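Local atomic coordinates of GARP domain-containing protein (PDB entry 6XZ6), a protein that probably serves as a trypanosome receptor for the host complement regulator factor H, whose domain D5 it holds on a long helical bundle. Residues A[157-162]-A[166-171]; A[32-37]-A[103-108]; A[43-48]-A[89-94]. All coordinates share one frame; numbering follows the deposited sequence.

From the N terminus, helix 4-61 supplies the first segments of contact 2 (32-37) and contact 3 (43-48). The chain then turns into helix 67-125, which runs back alongside it. Contact 3 therefore closes first, at 89-94, and contact 2 closes around it at 103-108; no loops cross. Contact 1 follows in series and ties the end of helix 148-161 to the start of helix 165-208. The centres of contacts 2 and 3 are about 19 Å apart, and Ala37 CB lies 4.0 Å from Ala94 CB between them. Contact 1 meets contact 2 where Tyr170 CE1 reaches Phe107 CZ at 3.6 Å, but its nearest atoms stay about 23 Å from contact 3.

Contact 1: residues A[157-162]-A[166-171]; sequences NLRGLY and FAEEYL
Arg159 NE donates to Glu168 OE1 at 2.8 Å, a salt bridge over the outer side of a tight helical hairpin in which helix 148-161 ends and helix 165-208 begins a few residues later. The N-H...O angle of 145° shows a moderately bent bond, and the acceptor is tilted slightly from the guanidinium plane. The two side chains run side by side in the same direction; both leave with CG opposite the backbone nitrogen and then bend at chi2. NE is the guanidinium nitrogen nearest OE1. The short segments are nearly antiparallel, at 160°, with their axes 8.4 Å apart at closest approach. The small Ala167 is consistent with this closeness: its methyl points at the partner helix, and Ala167 CA is 4.9 Å from Arg159 CA.

Below the ion pair the packing is apolar. Ala167 CB meets Tyr162 CB at 3.6 Å, just where the first helix gives way to the turn. Leu158 sends CD2 between Ala167 and Tyr170, and approaches Tyr170 CD2 to 3.9 Å, its side chain crossing that of the tyrosine at about a right angle. The Tyr170 ring also takes part in edge-to-face pairs with Tyr111 and Phe115 of helix 67-125, so the hairpin is keyed into the bundle. The same end of the receptor meets its ligand: Glu169 forms a salt bridge with Lys33 of the complement factor H chain, while Phe166 packs on Val14 of that chain. The aliphatic part of Arg159 passes obliquely by Leu171, whose CD2 lies 3.7 Å from Arg159 CG.

Contact 2: residues A[32-37]-A[103-108]; sequences ERRFEA and ALDSFE
A bend at chi3 (-107°) turns the guanidinium of Arg34 toward Asp105, while chi1 of Asp105 (-80°) sets CG opposite the carbonyl carbon, beside the backbone nitrogen, with the carboxylate facing the arginine. The side chains arrive from opposite directions and meet as a salt bridge, with Arg34 NH1 2.9 Å from Asp105 OD2. The carboxylate oxygen sits at the guanidinium edge, near its plane, yet the two flat groups stand 88° apart. That near-perpendicular setting, with Arg34 NH1 3.8 Å from Asp105 OD1, indicates contact through one nitrogen and one oxygen rather than a two-pronged pairing. The backbones are well separated here: the nearest CA atoms, Arg34 CA and Asp105 CA, are 12.0 Å apart, and the ion pair alone spans the gap between the two segments.

Asp105 has a second hold, since OD1 is hydrogen-bonded to Thr30 OG1, which should limit rotation of the carboxylate. Both of its oxygens thus engage helix 4-61. The pair lies at the surface near the middle of the chain, bridging the antiparallel helices 4-61 and 67-125; Glu36 touches helix 165-208, the third long helix, and Phe107 packs on both that helix (Ala177) and helix 4-61 (Leu23, Leu26).

Contact 3: residues A[43-48]-A[89-94]; sequences ESKKAA and RAEAAA
Lys45 and Glu91 reach toward each other slantwise across antiparallel helices 4-61 and 67-125, the first two long helices of the bundle, while Ser44 and Ala90 face one another beneath them. Neither charged residue starts out aimed at the opposite helix; it is their ends that converge. Lys45 stays extended beyond CG, whereas Glu91 bends at chi2 (-72°), bringing OE1 to the lysine tip. The separation of Lys45 NZ from Glu91 OE1 is 3.5 Å, so the salt bridge carries only a weak hydrogen bond. The ammonium also has a long, weak ion pair with Glu42 of its own helix, consistent with a loosely held charge.

The inner pair is oriented differently, with both CB atoms directed at the opposite helix and Ser44 CA 7.0 Å from Ala90 CA. No bond joins them. The Ser44 hydroxyl is hydrogen-bonded to the carbonyl oxygen of Leu41, one turn earlier, which a chi1 of 73° permits by placing OG between the backbone nitrogen and the carbonyl carbon. Ala90 additionally packs on Thr191 of helix 165-208, which joins the third helix to this layer. With its polar bond directed back along its own helix, Ser44 OG rests 3.4 Å from Ala90 CB.

Contact 1: residues A[157-162]-A[166-171]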
# COMPACT_ATOMS: atom_id res chain seq x y z
N ASN A 157 8.55 -11.59 10.62
CA ASN A 157 9.77 -11.30 11.34
C ASN A 157 9.45 -10.54 12.60
O ASN A 157 9.94 -10.92 13.65
CB ASN A 157 10.79 -10.56 10.47
CG ASN A 157 12.11 -10.40 11.17
OD1 ASN A 157 12.78 -11.38 11.54
ND2 ASN A 157 12.49 -9.14 11.39
N LEU A 158 8.55 -9.55 12.53
CA LEU A 158 8.13 -8.77 13.70
C LEU A 158 7.38 -9.64 14.74
O LEU A 158 7.65 -9.56 15.92
CB LEU A 158 7.25 -7.60 13.26
CG LEU A 158 6.78 -6.66 14.36
CD1 LEU A 158 7.86 -5.65 14.71
CD2 LEU A 158 5.44 -6.02 13.98
N ARG A 159 6.50 -10.49 14.27
CA ARG A 159 5.68 -11.40 15.04
C ARG A 159 6.55 -12.46 15.80
O ARG A 159 6.13 -12.95 16.89
CB ARG A 159 4.61 -11.99 14.08
CG ARG A 159 3.62 -12.97 14.69
CD ARG A 159 4.13 -14.40 14.64
NE ARG A 159 3.06 -15.32 14.96
CZ ARG A 159 3.23 -16.55 15.43
NH1 ARG A 159 4.45 -17.02 15.64
NH2 ARG A 159 2.18 -17.30 15.73
N GLY A 160 7.72 -12.80 15.24
CA GLY A 160 8.66 -13.77 15.81
C GLY A 160 9.54 -13.17 16.88
O GLY A 160 10.01 -13.87 17.77
N LEU A 161 9.74 -11.85 16.82
CA LEU A 161 10.54 -11.05 17.75
C LEU A 161 9.74 -10.45 18.90
O LEU A 161 10.31 -10.23 19.96
CB LEU A 161 11.27 -9.94 16.97
CG LEU A 161 12.31 -10.42 15.96
CD1 LEU A 161 12.73 -9.30 15.08
CD2 LEU A 161 13.54 -11.01 16.63
N TYR A 162 8.45 -10.14 18.67
CA TYR A 162 7.51 -9.51 19.62
C TYR A 162 6.38 -10.45 20.00
O TYR A 162 5.55 -10.79 19.16
CB TYR A 162 6.93 -8.22 18.98
CG TYR A 162 7.87 -7.04 19.00
CD1 TYR A 162 8.83 -6.86 17.99
CD2 TYR A 162 7.78 -6.06 19.98
CE1 TYR A 162 9.68 -5.75 17.99
CE2 TYR A 162 8.68 -5.01 20.04
CZ TYR A 162 9.61 -4.83 19.03
OH TYR A 162 10.43 -3.74 19.06
N PHE A 166 -0.16 -7.05 19.64
CA PHE A 166 -0.07 -6.06 18.57
C PHE A 166 0.66 -6.56 17.33
O PHE A 166 0.21 -6.31 16.21
CB PHE A 166 0.60 -4.78 19.09
CG PHE A 166 0.84 -3.75 18.01
CD1 PHE A 166 2.08 -3.65 17.39
CD2 PHE A 166 -0.18 -2.90 17.58
CE1 PHE A 166 2.31 -2.71 16.38
CE2 PHE A 166 0.05 -1.97 16.57
CZ PHE A 166 1.29 -1.88 15.97
N ALA A 167 1.80 -7.23 17.53
CA ALA A 167 2.64 -7.81 16.48
C ALA A 167 1.90 -8.94 15.76
O ALA A 167 2.05 -9.07 14.55
CB ALA A 167 3.92 -8.32 17.09
N GLU A 168 1.07 -9.71 16.47
CA GLU A 168 0.24 -10.78 15.89
C GLU A 168 -0.90 -10.17 15.08
O GLU A 168 -1.16 -10.63 13.97
CB GLU A 168 -0.30 -11.73 16.99
CG GLU A 168 -1.19 -12.85 16.49
CD GLU A 168 -0.60 -13.91 15.58
OE1 GLU A 168 0.63 -14.13 15.63
OE2 GLU A 168 -1.38 -14.54 14.83
N GLU A 169 -1.56 -9.11 15.61
CA GLU A 169 -2.63 -8.41 14.90
C GLU A 169 -2.04 -7.68 13.68
O GLU A 169 -2.68 -7.68 12.64
CB GLU A 169 -3.43 -7.52 15.84
CG GLU A 169 -4.48 -6.64 15.20
CD GLU A 169 -4.63 -5.32 15.94
OE1 GLU A 169 -3.73 -4.45 15.81
OE2 GLU A 169 -5.62 -5.18 16.68
N TYR A 170 -0.81 -7.16 13.76
CA TYR A 170 -0.16 -6.57 12.58
C TYR A 170 0.05 -7.61 11.50
O TYR A 170 -0.29 -7.34 10.36
CB TYR A 170 1.17 -5.85 12.90
CG TYR A 170 1.84 -5.32 11.65
CD1 TYR A 170 1.34 -4.20 10.99
CD2 TYR A 170 2.90 -6.00 11.07
CE1 TYR A 170 1.92 -3.74 9.80
CE2 TYR A 170 3.47 -5.57 9.87
CZ TYR A 170 2.96 -4.45 9.23
OH TYR A 170 3.53 -4.01 8.06
N LEU A 171 0.55 -8.81 11.85
CA LEU A 171 0.70 -9.91 10.88
C LEU A 171 -0.64 -10.24 10.18
O LEU A 171 -0.68 -10.32 8.96
CB LEU A 171 1.29 -11.17 11.55
CG LEU A 171 1.32 -12.47 10.72
CD1 LEU A 171 2.25 -12.34 9.48
CD2 LEU A 171 1.72 -13.67 11.57

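Contact 2: residues A[32-37]-A[103-108]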
# COMPACT_ATOMS: atom_id res chain seq x y z
N GLU A 32 0.90 6.03 -7.57
CA GLU A 32 1.48 5.77 -8.89
C GLU A 32 0.55 4.86 -9.69
O GLU A 32 0.30 5.12 -10.87
CB GLU A 32 2.88 5.17 -8.75
CG GLU A 32 3.87 6.15 -8.12
CD GLU A 32 5.34 5.85 -8.27
OE1 GLU A 32 5.93 5.23 -7.34
OE2 GLU A 32 5.92 6.26 -9.30
N ARG A 33 -0.02 3.83 -9.02
CA ARG A 33 -0.97 2.87 -9.59
C ARG A 33 -2.29 3.53 -9.97
O ARG A 33 -2.80 3.26 -11.06
CB ARG A 33 -1.18 1.70 -8.63
CG ARG A 33 0.10 0.88 -8.34
CD ARG A 33 0.70 0.25 -9.58
NE ARG A 33 2.16 0.20 -9.46
CZ ARG A 33 2.98 -0.35 -10.35
NH1 ARG A 33 4.29 -0.35 -10.14
NH2 ARG A 33 2.50 -0.94 -11.45
N ARG A 34 -2.80 4.41 -9.09
CA ARG A 34 -4.02 5.21 -9.29
C ARG A 34 -3.87 6.14 -10.50
O ARG A 34 -4.78 6.22 -11.30
CB ARG A 34 -4.37 6.03 -8.03
CG ARG A 34 -5.47 5.43 -7.15
CD ARG A 34 -5.97 6.43 -6.10
NE ARG A 34 -5.48 6.05 -4.77
CZ ARG A 34 -4.59 6.74 -4.05
NH1 ARG A 34 -4.17 6.27 -2.88
NH2 ARG A 34 -4.13 7.91 -4.49
N PHE A 35 -2.71 6.80 -10.64
CA PHE A 35 -2.37 7.67 -11.78
C PHE A 35 -2.29 6.87 -13.07
O PHE A 35 -2.91 7.24 -14.07
CB PHE A 35 -1.04 8.39 -11.52
CG PHE A 35 -1.12 9.55 -10.55
CD1 PHE A 35 -2.30 10.27 -10.40
CD2 PHE A 35 0.03 10.00 -9.88
CE1 PHE A 35 -2.36 11.38 -9.55
CE2 PHE A 35 -0.02 11.10 -9.03
CZ PHE A 35 -1.21 11.80 -8.89
N GLU A 36 -1.60 5.71 -13.03
CA GLU A 36 -1.47 4.78 -14.14
C GLU A 36 -2.83 4.26 -14.64
O GLU A 36 -3.05 4.23 -15.85
CB GLU A 36 -0.52 3.62 -13.76
CG GLU A 36 -0.21 2.69 -14.92
CD GLU A 36 0.65 1.50 -14.58
OE1 GLU A 36 0.73 0.59 -15.44
OE2 GLU A 36 1.22 1.45 -13.47
N ALA A 37 -3.74 3.88 -13.72
CA ALA A 37 -5.09 3.42 -14.05
C ALA A 37 -5.91 4.54 -14.71
O ALA A 37 -6.57 4.29 -15.72
CB ALA A 37 -5.80 2.92 -12.79
N ALA A 103 -8.01 0.56 0.47
CA ALA A 103 -7.84 -0.49 1.47
C ALA A 103 -6.44 -0.42 2.07
O ALA A 103 -6.27 -0.48 3.28
CB ALA A 103 -8.06 -1.84 0.82
N LEU A 104 -5.44 -0.26 1.19
CA LEU A 104 -4.03 -0.17 1.55
C LEU A 104 -3.70 1.13 2.25
O LEU A 104 -2.82 1.16 3.11
CB LEU A 104 -3.17 -0.36 0.31
CG LEU A 104 -3.05 -1.80 -0.21
CD1 LEU A 104 -2.49 -1.79 -1.61
CD2 LEU A 104 -2.19 -2.65 0.72
N ASP A 105 -4.45 2.18 1.94
CA ASP A 105 -4.26 3.48 2.56
C ASP A 105 -4.81 3.48 3.98
O ASP A 105 -4.22 4.11 4.85
CB ASP A 105 -4.82 4.59 1.65
CG ASP A 105 -3.90 4.98 0.49
OD1 ASP A 105 -3.05 4.13 0.07
OD2 ASP A 105 -4.01 6.13 0.01
N SER A 106 -5.88 2.73 4.24
CA SER A 106 -6.47 2.57 5.57
C SER A 106 -5.52 1.77 6.46
O SER A 106 -5.40 2.06 7.65
CB SER A 106 -7.81 1.85 5.47
OG SER A 106 -8.73 2.71 4.82
N PHE A 107 -4.85 0.77 5.86
CA PHE A 107 -3.89 -0.09 6.53
C PHE A 107 -2.66 0.71 6.97
O PHE A 107 -2.26 0.63 8.13
CB PHE A 107 -3.51 -1.26 5.60
CG PHE A 107 -2.31 -2.06 6.03
CD1 PHE A 107 -2.33 -2.80 7.21
CD2 PHE A 107 -1.16 -2.08 5.25
CE1 PHE A 107 -1.22 -3.54 7.60
CE2 PHE A 107 -0.05 -2.83 5.64
CZ PHE A 107 -0.08 -3.54 6.82
N GLU A 108 -2.09 1.50 6.04
CA GLU A 108 -0.92 2.33 6.31
C GLU A 108 -1.28 3.34 7.41
O GLU A 108 -0.50 3.55 8.33
CB GLU A 108 -0.47 3.01 5.02
CG GLU A 108 0.67 4.01 5.19
CD GLU A 108 0.37 5.44 5.61
OE1 GLU A 108 -0.82 5.85 5.57
OE2 GLU A 108 1.33 6.17 5.97

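Contact 3: residues A[43-48]-A[89-94]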
# COMPACT_ATOMS: atom_id res chain seq x y z
N GLU A 43 -6.92 7.01 -22.00
CA GLU A 43 -6.43 6.60 -23.32
C GLU A 43 -7.45 5.67 -24.00
O GLU A 43 -7.64 5.79 -25.21
CB GLU A 43 -5.08 5.89 -23.23
CG GLU A 43 -3.98 6.61 -24.01
CD GLU A 43 -3.59 5.99 -25.34
OE1 GLU A 43 -2.42 5.55 -25.47
OE2 GLU A 43 -4.44 5.96 -26.26
N SER A 44 -8.11 4.77 -23.22
CA SER A 44 -9.12 3.85 -23.75
C SER A 44 -10.37 4.60 -24.17
O SER A 44 -11.01 4.21 -25.15
CB SER A 44 -9.44 2.74 -22.75
OG SER A 44 -10.21 3.18 -21.65
N LYS A 45 -10.67 5.71 -23.49
CA LYS A 45 -11.80 6.55 -23.86
C LYS A 45 -11.47 7.38 -25.12
O LYS A 45 -12.37 7.64 -25.92
CB LYS A 45 -12.24 7.42 -22.69
CG LYS A 45 -13.02 6.68 -21.61
CD LYS A 45 -13.45 7.66 -20.54
CE LYS A 45 -14.17 7.03 -19.37
NZ LYS A 45 -14.06 7.88 -18.15
N LYS A 46 -10.18 7.75 -25.33
CA LYS A 46 -9.76 8.51 -26.53
C LYS A 46 -9.75 7.60 -27.75
O LYS A 46 -10.09 8.04 -28.84
CB LYS A 46 -8.38 9.21 -26.36
CG LYS A 46 -8.37 10.36 -25.34
CD LYS A 46 -6.93 10.83 -25.02
CE LYS A 46 -6.67 11.01 -23.53
NZ LYS A 46 -5.26 10.70 -23.15
N ALA A 47 -9.35 6.33 -27.57
CA ALA A 47 -9.35 5.31 -28.62
C ALA A 47 -10.80 4.99 -29.04
O ALA A 47 -11.06 4.84 -30.23
CB ALA A 47 -8.66 4.06 -28.11
N ALA A 48 -11.75 4.94 -28.07
CA ALA A 48 -13.16 4.68 -28.36
C ALA A 48 -13.81 5.85 -29.11
O ALA A 48 -14.60 5.62 -30.03
CB ALA A 48 -13.92 4.37 -27.07
N ARG A 89 -14.26 -2.11 -19.88
CA ARG A 89 -13.44 -3.00 -19.07
C ARG A 89 -12.34 -2.22 -18.31
O ARG A 89 -12.04 -2.59 -17.18
CB ARG A 89 -12.84 -4.11 -19.91
CG ARG A 89 -13.82 -5.25 -20.15
CD ARG A 89 -13.17 -6.46 -20.80
NE ARG A 89 -12.63 -6.12 -22.11
CZ ARG A 89 -13.30 -6.22 -23.24
NH1 ARG A 89 -14.54 -6.72 -23.24
NH2 ARG A 89 -12.74 -5.86 -24.40
N ALA A 90 -11.81 -1.12 -18.91
CA ALA A 90 -10.82 -0.24 -18.27
C ALA A 90 -11.48 0.58 -17.14
O ALA A 90 -10.82 0.82 -16.13
CB ALA A 90 -10.15 0.68 -19.29
N GLU A 91 -12.78 0.93 -17.27
CA GLU A 91 -13.58 1.61 -16.22
C GLU A 91 -13.64 0.77 -14.96
O GLU A 91 -13.40 1.28 -13.87
CB GLU A 91 -15.05 1.87 -16.65
CG GLU A 91 -15.37 3.25 -17.21
CD GLU A 91 -15.39 4.41 -16.23
OE1 GLU A 91 -15.99 5.45 -16.59
OE2 GLU A 91 -14.81 4.29 -15.13
N ALA A 92 -14.03 -0.51 -15.13
CA ALA A 92 -14.16 -1.50 -14.06
C ALA A 92 -12.81 -1.81 -13.43
O ALA A 92 -12.72 -1.80 -12.23
CB ALA A 92 -14.81 -2.76 -14.58
N ALA A 93 -11.75 -1.98 -14.23
CA ALA A 93 -10.42 -2.25 -13.66
C ALA A 93 -9.88 -1.08 -12.84
O ALA A 93 -9.37 -1.33 -11.75
CB ALA A 93 -9.44 -2.67 -14.75
N ALA A 94 -10.05 0.20 -13.31
CA ALA A 94 -9.60 1.42 -12.61
C ALA A 94 -10.35 1.62 -11.31
O ALA A 94 -9.77 2.07 -10.33
CB ALA A 94 -9.73 2.65 -13.49